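PDB 5M41: nigritoxine from Vibrio nigripulchritudo, which acts as a bacterial protein toxin against crustaceans and insects, built on a fold not seen before. Local coordinates for residues 355-360 against 425-430; 643-648 against 722-727; 678-683 against 730-735. All coordinates share one frame; numbering follows the deposited sequence.

Contact 1 of 3, residues 355-360 against 425-430; sequences VVRGGI and RPTYRN
Thr427 O takes two backbone N-H groups from the facing strand: Val356 N at 2.9 Å, and Arg357 N more weakly at 3.5 Å. The return bond, Thr427 N to Arg357 O, spans 3.1 Å. Beside it the Thr427 hydroxyl lies between Val356 and Arg357; OG1 sits between its own backbone N and carbonyl carbon (chi1 69°), which brings it 3.2 Å from Val356 CB and 3.3 Å from Arg357 CG. Val356 CG1 also faces Thr427 OG1, while the CG2 methyl lies alongside the Arg429 backbone N and near Arg429 NH2. The Arg357 chain bends at chi3 and curls alongside its own backbone, where NE donates to Gly358 O at 2.9 Å, nearly in line with that C=O; NH1 forms a salt bridge with Asp259. Further on, the Pro426 ring packs on the backbone of Gly358, Gly359 and Ile360. Gly359 takes a nearly fully extended backbone (phi 165°, psi -161°) and lets this ring lie close on the chain. Val355 pairs with Tyr428 as a non-hydrogen-bonded pair, Arg357 with Thr427 as a hydrogen-bonded one, and the extra residue Val356 makes this a classic beta bulge in an antiparallel sheet completed by strand 435-437.

Contact 2 of 3, residues 643-648 against 722-727; sequences KDIPDN and MTQLMG
A loop laid against the flank of a helix forms this contact: residues 643-648, on the way into strand 649-652, rest on helix 719-731 through Asp644, Ile645 and Pro646, which meet Gln724 and Leu725. The loop thus joins the region before strand 649-652 of the six-stranded antiparallel sheet to a helix that follows strand 713-715, the neighbouring edge strand. One hydrogen bond crosses the gap, from Gln724 NE2 to Asp644 O at 3.0 Å. The donor stands well above the carbonyl plane, and the C=O...N angle is only 110°, so the amide lies over the peptide group instead of meeting the oxygen end-on. Gln724 reaches that far because its chain is stretched out, with CG opposite the backbone N (chi1 -172°) and chi2 near 180° as well.

The methyl Ile645 CD1 lies against the face of the Gln724 amide, 3.7 Å from Gln724 CD, and the two side chains run antiparallel past one another. The same methyl rests on the helix backbone at Leu725 CA, 3.8 Å away, and on Leu725 CB. Ile645 and Leu725 are both buried, and Leu607 of helix 603-614 touches each of them, so a second helix closes this apolar patch. Asp644 and Pro646 lie at the exposed margin. Outside the pair, Ile645 O accepts a hydrogen bond from Asn604 ND2, which ties the loop to helix 603-614 too. On the other end of the glutamine amide, Gln724 OE1 sits 3.4 Å from Pro646 CD, the two side chains crossing at a slant.

Contact 3 of 3, residues 678-683 against 730-735; sequences PTKMRK and LTNGRQ
Lys680 lies across two side chains of the facing segment, crossing both Asn732 and Arg734 at about a right angle. Its methylenes pass over the Asn732 amide, Lys680 CD standing 3.5 Å from Asn732 ND2. The bend at chi2 (-62°) lays the chain there, and from it the extended CD-CE part reaches Arg734, where Lys680 CE meets the guanidinium at its edge, in its plane, 3.5 Å from Arg734 NH1. The last torsion, chi4 (-137°), sets NZ, and the two charged ends are close as well: Lys680 NZ and Arg734 NH1 are 3.6 Å apart, an approach that probably costs some electrostatic energy. Asn732 OD1 has its hydrogen bond elsewhere, from Lys614 NZ of helix 603-614.

Leu730 O, near the end of helix 719-731, is held by two donors. Thr679 OG1 gives it a hydrogen bond of 2.6 Å and Lys680 N one of 3.0 Å, and they arrive from opposite faces of the carbonyl plane. Here the chain leaves the helix: Asn732 has positive phi, and a type I' beta turn runs from Thr731 to Arg734, with Arg734 N bonded to Thr731 O. The facing segment enters a 3-10 turn that includes Lys680 and Met681, early in the connection from helix 667-676 to helix 688-704.

The Leu730 side chain makes the apolar contacts: its CD2 methyl lies 3.8 Å from Met681 SD and 4.1 Å from Pro678 CG, and Leu730 crosses both side chains obliquely. Met681 also touches Ile610 of helix 603-614.

Overall arrangement
Contacts 2 and 3 are neighbours in the C-terminal part of the chain, with centres 14 Å apart, and both use helix 719-731: contact 2 engages its middle, contact 3 its end. They touch directly, Gly727 O lying 3.1 Å from Gly733 N, a probable hydrogen bond that ties the helix to the turn following it. Their segments alternate along the sequence, and helix 603-614 adjoins both. Contact 1 closes before either begins and stands apart, nearest the centre of the chain; its centre is 51 Å from that of contact 2 and 41 Å from that of contact 3. The magnesium site of Val189, Glu192 and Asp195 includes no residue of the three contacts.

Contact 1 of 3, residues 355-360 against 425-430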
loop_
_atom_site.group_PDB
_atom_site.type_symbol
_atom_site.label_atom_id
_atom_site.label_comp_id
_atom_site.label_asym_id
_atom_site.label_seq_id
_atom_site.Cartn_x
_atom_site.Cartn_y
_atom_site.Cartn_z
ATOM N N VAL A 355 -9.792 -13.204 10.436
ATOM C CA VAL A 355 -9.794 -12.567 9.131
ATOM C C VAL A 355 -11.123 -12.929 8.460
ATOM O O VAL A 355 -11.460 -14.125 8.341
ATOM C CB VAL A 355 -8.606 -13.007 8.257
ATOM C CG1 VAL A 355 -8.750 -12.459 6.823
ATOM C CG2 VAL A 355 -7.292 -12.500 8.865
ATOM N N VAL A 356 -11.870 -11.906 8.047
ATOM C CA VAL A 356 -13.179 -12.109 7.417
ATOM C C VAL A 356 -13.014 -12.331 5.906
ATOM O O VAL A 356 -13.480 -13.319 5.376
ATOM C CB VAL A 356 -14.169 -10.963 7.753
ATOM C CG1 VAL A 356 -15.499 -11.140 7.029
ATOM C CG2 VAL A 356 -14.455 -10.956 9.263
ATOM N N ARG A 357 -12.286 -11.443 5.241
ATOM C CA ARG A 357 -12.115 -11.528 3.802
ATOM C C ARG A 357 -10.775 -10.922 3.412
ATOM O O ARG A 357 -10.285 -10.004 4.097
ATOM C CB ARG A 357 -13.279 -10.795 3.082
ATOM C CG ARG A 357 -13.418 -9.311 3.446
ATOM C CD ARG A 357 -14.170 -8.508 2.367
ATOM N NE ARG A 357 -13.393 -8.570 1.131
ATOM C CZ ARG A 357 -13.841 -8.876 -0.077
ATOM N NH1 ARG A 357 -15.136 -9.093 -0.311
ATOM N NH2 ARG A 357 -12.969 -8.911 -1.075
ATOM N N GLY A 358 -10.195 -11.415 2.318
ATOM C CA GLY A 358 -9.038 -10.752 1.730
ATOM C C GLY A 358 -9.435 -9.487 0.966
ATOM O O GLY A 358 -10.595 -9.090 0.976
ATOM N N GLY A 359 -8.472 -8.850 0.303
ATOM C CA GLY A 359 -8.748 -7.658 -0.467
ATOM C C GLY A 359 -7.505 -6.883 -0.836
ATOM O O GLY A 359 -6.383 -7.419 -0.844
ATOM N N ILE A 360 -7.719 -5.618 -1.172
ATOM C CA ILE A 360 -6.632 -4.716 -1.564
ATOM C C ILE A 360 -6.683 -3.553 -0.599
ATOM O O ILE A 360 -7.745 -2.984 -0.385
ATOM C CB ILE A 360 -6.796 -4.206 -3.027
ATOM C CG1 ILE A 360 -6.984 -5.380 -4.010
ATOM C CG2 ILE A 360 -5.607 -3.339 -3.447
ATOM C CD1 ILE A 360 -5.812 -6.361 -4.095
ATOM N N ARG A 425 -11.521 -3.656 0.379
ATOM C CA ARG A 425 -10.464 -3.831 1.380
ATOM C C ARG A 425 -10.647 -5.121 2.173
ATOM O O ARG A 425 -11.770 -5.586 2.329
ATOM C CB ARG A 425 -10.518 -2.652 2.352
ATOM C CG ARG A 425 -10.142 -1.321 1.699
ATOM C CD ARG A 425 -10.622 -0.141 2.534
ATOM N NE ARG A 425 -9.708 0.102 3.648
ATOM C CZ ARG A 425 -9.932 0.969 4.645
ATOM N NH1 ARG A 425 -11.065 1.672 4.682
ATOM N NH2 ARG A 425 -9.028 1.117 5.616
ATOM N N PRO A 426 -9.542 -5.719 2.657
ATOM C CA PRO A 426 -9.667 -6.878 3.532
ATOM C C PRO A 426 -10.263 -6.439 4.863
ATOM O O PRO A 426 -10.117 -5.273 5.239
ATOM C CB PRO A 426 -8.206 -7.324 3.730
ATOM C CG PRO A 426 -7.431 -6.023 3.599
ATOM C CD PRO A 426 -8.126 -5.367 2.423
ATOM N N THR A 427 -10.948 -7.349 5.556
ATOM C CA THR A 427 -11.561 -7.009 6.825
ATOM C C THR A 427 -11.263 -8.084 7.880
ATOM O O THR A 427 -10.927 -9.216 7.561
ATOM C CB THR A 427 -13.108 -6.831 6.748
ATOM O OG1 THR A 427 -13.727 -8.097 6.511
ATOM C CG2 THR A 427 -13.584 -5.810 5.694
ATOM N N TYR A 428 -11.403 -7.721 9.147
ATOM C CA TYR A 428 -11.251 -8.664 10.245
ATOM C C TYR A 428 -12.315 -8.380 11.289
ATOM O O TYR A 428 -12.946 -7.322 11.279
ATOM C CB TYR A 428 -9.861 -8.574 10.889
ATOM C CG TYR A 428 -9.640 -7.360 11.770
ATOM C CD1 TYR A 428 -9.663 -7.471 13.165
ATOM C CD2 TYR A 428 -9.392 -6.098 11.207
ATOM C CE1 TYR A 428 -9.433 -6.363 13.986
ATOM C CE2 TYR A 428 -9.188 -4.984 12.008
ATOM C CZ TYR A 428 -9.206 -5.119 13.391
ATOM O OH TYR A 428 -8.983 -4.007 14.172
ATOM N N ARG A 429 -12.530 -9.349 12.160
ATOM C CA ARG A 429 -13.479 -9.204 13.236
ATOM C C ARG A 429 -12.687 -9.166 14.531
ATOM O O ARG A 429 -11.975 -10.114 14.859
ATOM C CB ARG A 429 -14.479 -10.368 13.223
ATOM C CG ARG A 429 -15.441 -10.392 14.410
ATOM C CD ARG A 429 -16.297 -11.657 14.406
ATOM N NE ARG A 429 -16.592 -12.025 13.029
ATOM C CZ ARG A 429 -17.641 -11.585 12.333
ATOM N NH1 ARG A 429 -18.553 -10.781 12.886
ATOM N NH2 ARG A 429 -17.783 -11.966 11.072
ATOM N N ASN A 430 -12.789 -8.053 15.247
ATOM C CA ASN A 430 -12.091 -7.908 16.524
ATOM C C ASN A 430 -12.743 -8.741 17.628
ATOM O O ASN A 430 -13.719 -9.475 17.400
ATOM C CB ASN A 430 -11.963 -6.432 16.929
ATOM C CG ASN A 430 -13.306 -5.771 17.203
ATOM O OD1 ASN A 430 -14.265 -6.424 17.624
ATOM N ND2 ASN A 430 -13.375 -4.458 16.978
#

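Contact 2 of 3, residues 643-648 against 722-727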
loop_
_atom_site.group_PDB
_atom_site.type_symbol
_atom_site.label_atom_id
_atom_site.label_comp_id
_atom_site.label_asym_id
_atom_site.label_seq_id
_atom_site.Cartn_x
_atom_site.Cartn_y
_atom_site.Cartn_z
ATOM N N LYS A 643 12.439 33.811 -9.009
ATOM C CA LYS A 643 13.640 34.636 -8.936
ATOM C C LYS A 643 13.429 35.780 -7.960
ATOM O O LYS A 643 14.219 36.718 -7.910
ATOM C CB LYS A 643 13.985 35.177 -10.323
ATOM C CG LYS A 643 13.848 34.151 -11.441
ATOM C CD LYS A 643 14.360 34.707 -12.761
ATOM C CE LYS A 643 14.877 33.615 -13.693
ATOM N NZ LYS A 643 13.939 32.482 -13.868
ATOM N N ASP A 644 12.369 35.686 -7.163
ATOM C CA ASP A 644 11.937 36.808 -6.314
ATOM C C ASP A 644 12.945 37.297 -5.281
ATOM O O ASP A 644 12.959 38.487 -4.968
ATOM C CB ASP A 644 10.626 36.456 -5.612
ATOM C CG ASP A 644 9.545 36.077 -6.598
ATOM O OD1 ASP A 644 8.914 37.012 -7.157
ATOM O OD2 ASP A 644 9.354 34.861 -6.837
ATOM N N ILE A 645 13.746 36.394 -4.713
ATOM C CA ILE A 645 14.711 36.813 -3.703
ATOM C C ILE A 645 15.969 37.315 -4.407
ATOM O O ILE A 645 16.592 36.568 -5.181
ATOM C CB ILE A 645 15.084 35.707 -2.700
ATOM C CG1 ILE A 645 13.850 34.869 -2.275
ATOM C CG2 ILE A 645 15.792 36.323 -1.502
ATOM C CD1 ILE A 645 12.732 35.654 -1.585
ATOM N N PRO A 646 16.341 38.582 -4.153
ATOM C CA PRO A 646 17.469 39.217 -4.865
ATOM C C PRO A 646 18.840 38.558 -4.636
ATOM O O PRO A 646 19.739 38.759 -5.433
ATOM C CB PRO A 646 17.463 40.645 -4.316
ATOM C CG PRO A 646 16.033 40.878 -3.886
ATOM C CD PRO A 646 15.608 39.552 -3.312
ATOM N N ASP A 647 19.006 37.784 -3.564
ATOM C CA ASP A 647 20.305 37.153 -3.283
ATOM C C ASP A 647 20.123 35.981 -2.331
ATOM O O ASP A 647 19.050 35.807 -1.751
ATOM C CB ASP A 647 21.275 38.176 -2.653
ATOM C CG ASP A 647 22.760 37.851 -2.916
ATOM O OD1 ASP A 647 23.088 36.770 -3.470
ATOM O OD2 ASP A 647 23.616 38.705 -2.577
ATOM N N ASN A 648 21.177 35.187 -2.178
ATOM C CA ASN A 648 21.262 34.182 -1.140
ATOM C C ASN A 648 21.361 34.839 0.207
ATOM O O ASN A 648 21.705 35.999 0.302
ATOM C CB ASN A 648 22.481 33.274 -1.364
ATOM C CG ASN A 648 22.288 32.350 -2.551
ATOM O OD1 ASN A 648 21.156 32.116 -2.993
ATOM N ND2 ASN A 648 23.384 31.824 -3.078
ATOM N N MET A 722 15.419 37.364 4.016
ATOM C CA MET A 722 14.787 36.380 4.911
ATOM C C MET A 722 13.288 36.654 5.153
ATOM O O MET A 722 12.463 35.751 5.019
ATOM C CB MET A 722 15.553 36.274 6.240
ATOM C CG MET A 722 14.960 35.260 7.215
ATOM S SD MET A 722 14.803 33.577 6.537
ATOM C CE MET A 722 16.447 32.968 6.911
ATOM N N THR A 723 12.929 37.903 5.480
ATOM C CA THR A 723 11.521 38.241 5.744
ATOM C C THR A 723 10.679 38.094 4.478
ATOM O O THR A 723 9.508 37.681 4.545
ATOM C CB THR A 723 11.342 39.686 6.291
ATOM O OG1 THR A 723 11.892 40.617 5.359
ATOM C CG2 THR A 723 12.015 39.872 7.661
ATOM N N GLN A 724 11.259 38.445 3.326
ATOM C CA GLN A 724 10.558 38.282 2.036
ATOM C C GLN A 724 10.291 36.799 1.777
ATOM O O GLN A 724 9.162 36.389 1.485
ATOM C CB GLN A 724 11.366 38.894 0.872
ATOM C CG GLN A 724 10.599 38.914 -0.450
ATOM C CD GLN A 724 11.490 39.145 -1.678
ATOM O OE1 GLN A 724 12.690 39.409 -1.557
ATOM N NE2 GLN A 724 10.902 39.019 -2.870
ATOM N N LEU A 725 11.340 35.999 1.915
ATOM C CA LEU A 725 11.260 34.547 1.711
ATOM C C LEU A 725 10.195 33.891 2.585
ATOM O O LEU A 725 9.330 33.169 2.082
ATOM C CB LEU A 725 12.612 33.886 2.001
ATOM C CG LEU A 725 12.651 32.348 2.001
ATOM C CD1 LEU A 725 12.384 31.795 0.604
ATOM C CD2 LEU A 725 14.026 31.893 2.458
ATOM N N MET A 726 10.279 34.130 3.889
ATOM C CA MET A 726 9.347 33.523 4.846
ATOM C C MET A 726 7.924 34.036 4.662
ATOM O O MET A 726 6.982 33.271 4.765
ATOM C CB MET A 726 9.812 33.710 6.293
ATOM C CG MET A 726 11.139 33.048 6.620
ATOM S SD MET A 726 11.119 31.261 6.332
ATOM C CE MET A 726 10.861 30.645 7.980
ATOM N N GLY A 727 7.780 35.327 4.403
ATOM C CA GLY A 727 6.482 35.924 4.118
ATOM C C GLY A 727 5.779 35.159 3.022
ATOM O O GLY A 727 4.586 34.823 3.152
#

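Contact 3 of 3, residues 678-683 against 730-735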
loop_
_atom_site.group_PDB
_atom_site.type_symbol
_atom_site.label_atom_id
_atom_site.label_comp_id
_atom_site.label_asym_id
_atom_site.label_seq_id
_atom_site.Cartn_x
_atom_site.Cartn_y
_atom_site.Cartn_z
ATOM N N PRO A 678 4.221 25.428 9.173
ATOM C CA PRO A 678 2.899 25.955 9.546
ATOM C C PRO A 678 2.229 26.698 8.404
ATOM O O PRO A 678 2.867 26.998 7.372
ATOM C CB PRO A 678 3.225 26.950 10.652
ATOM C CG PRO A 678 4.595 27.449 10.278
ATOM C CD PRO A 678 5.318 26.256 9.699
ATOM N N THR A 679 0.943 26.965 8.595
ATOM C CA THR A 679 0.153 27.839 7.734
ATOM C C THR A 679 0.285 27.430 6.271
ATOM O O THR A 679 0.031 26.270 5.962
ATOM C CB THR A 679 0.449 29.328 8.010
ATOM O OG1 THR A 679 1.812 29.598 7.691
ATOM C CG2 THR A 679 0.281 29.618 9.474
ATOM N N LYS A 680 0.687 28.330 5.374
ATOM C CA LYS A 680 0.693 27.980 3.939
ATOM C C LYS A 680 1.697 26.886 3.542
ATOM O O LYS A 680 1.611 26.308 2.442
ATOM C CB LYS A 680 0.831 29.218 3.047
ATOM C CG LYS A 680 -0.252 30.278 3.251
ATOM C CD LYS A 680 -1.653 29.771 2.925
ATOM C CE LYS A 680 -2.673 30.903 3.098
ATOM N NZ LYS A 680 -3.875 30.385 3.795
ATOM N N MET A 681 2.639 26.595 4.431
ATOM C CA MET A 681 3.574 25.465 4.227
ATOM C C MET A 681 3.034 24.082 4.590
ATOM O O MET A 681 3.731 23.080 4.369
ATOM C CB MET A 681 4.844 25.687 5.052
ATOM C CG MET A 681 6.062 26.075 4.263
ATOM S SD MET A 681 7.506 25.995 5.350
ATOM C CE MET A 681 8.041 24.313 5.053
ATOM N N ARG A 682 1.822 24.002 5.148
ATOM C CA ARG A 682 1.341 22.748 5.775
ATOM C C ARG A 682 1.518 21.494 4.919
ATOM O O ARG A 682 1.974 20.462 5.418
ATOM C CB ARG A 682 -0.121 22.861 6.264
ATOM C CG ARG A 682 -1.104 23.324 5.202
ATOM C CD ARG A 682 -2.516 23.562 5.752
ATOM N NE ARG A 682 -3.142 24.663 5.019
ATOM C CZ ARG A 682 -3.258 25.910 5.474
ATOM N NH1 ARG A 682 -2.835 26.225 6.695
ATOM N NH2 ARG A 682 -3.823 26.843 4.714
ATOM N N LYS A 683 1.203 21.588 3.628
ATOM C CA LYS A 683 1.254 20.402 2.758
ATOM C C LYS A 683 2.652 19.805 2.577
ATOM O O LYS A 683 2.776 18.617 2.286
ATOM C CB LYS A 683 0.623 20.689 1.403
ATOM C CG LYS A 683 -0.890 20.766 1.444
ATOM C CD LYS A 683 -1.448 21.057 0.069
ATOM C CE LYS A 683 -2.965 21.101 0.103
ATOM N NZ LYS A 683 -3.491 21.527 -1.224
ATOM N N LEU A 730 5.503 31.141 4.071
ATOM C CA LEU A 730 4.579 30.871 5.151
ATOM C C LEU A 730 3.185 31.433 4.947
ATOM O O LEU A 730 2.229 30.866 5.477
ATOM C CB LEU A 730 5.139 31.344 6.489
ATOM C CG LEU A 730 6.505 30.767 6.879
ATOM C CD1 LEU A 730 7.050 31.457 8.112
ATOM C CD2 LEU A 730 6.441 29.253 7.092
ATOM N N THR A 731 3.058 32.537 4.205
ATOM C CA THR A 731 1.759 33.228 4.109
ATOM C C THR A 731 1.337 33.604 2.688
ATOM O O THR A 731 0.382 34.362 2.508
ATOM C CB THR A 731 1.694 34.493 5.008
ATOM O OG1 THR A 731 2.395 35.582 4.385
ATOM C CG2 THR A 731 2.281 34.239 6.423
ATOM N N ASN A 732 2.044 33.089 1.681
ATOM C CA ASN A 732 1.795 33.471 0.284
ATOM C C ASN A 732 1.903 34.983 0.070
ATOM O O ASN A 732 1.257 35.529 -0.807
ATOM C CB ASN A 732 0.429 32.952 -0.216
ATOM C CG ASN A 732 0.345 31.438 -0.234
ATOM O OD1 ASN A 732 1.356 30.736 -0.222
ATOM N ND2 ASN A 732 -0.868 30.928 -0.254
ATOM N N GLY A 733 2.722 35.645 0.880
ATOM C CA GLY A 733 2.936 37.089 0.767
ATOM C C GLY A 733 1.770 37.936 1.271
ATOM O O GLY A 733 1.700 39.129 0.986
ATOM N N ARG A 734 0.849 37.324 2.014
ATOM C CA ARG A 734 -0.327 38.042 2.537
ATOM C C ARG A 734 -0.003 38.809 3.810
ATOM O O ARG A 734 -0.623 39.811 4.104
ATOM C CB ARG A 734 -1.498 37.080 2.778
ATOM C CG ARG A 734 -2.309 36.757 1.526
ATOM C CD ARG A 734 -3.024 35.425 1.683
ATOM N NE ARG A 734 -4.450 35.523 1.356
ATOM C CZ ARG A 734 -5.349 34.550 1.538
ATOM N NH1 ARG A 734 -5.000 33.369 2.048
ATOM N NH2 ARG A 734 -6.615 34.761 1.207
ATOM N N GLN A 735 0.986 38.347 4.559
ATOM C CA GLN A 735 1.353 39.013 5.802
ATOM C C GLN A 735 2.815 39.461 5.798
ATOM O O GLN A 735 3.698 38.700 5.431
ATOM C CB GLN A 735 1.062 38.085 6.987
ATOM C CG GLN A 735 1.385 38.688 8.333
ATOM C CD GLN A 735 1.136 37.724 9.476
ATOM O OE1 GLN A 735 1.587 36.575 9.450
ATOM N NE2 GLN A 735 0.405 38.193 10.497
#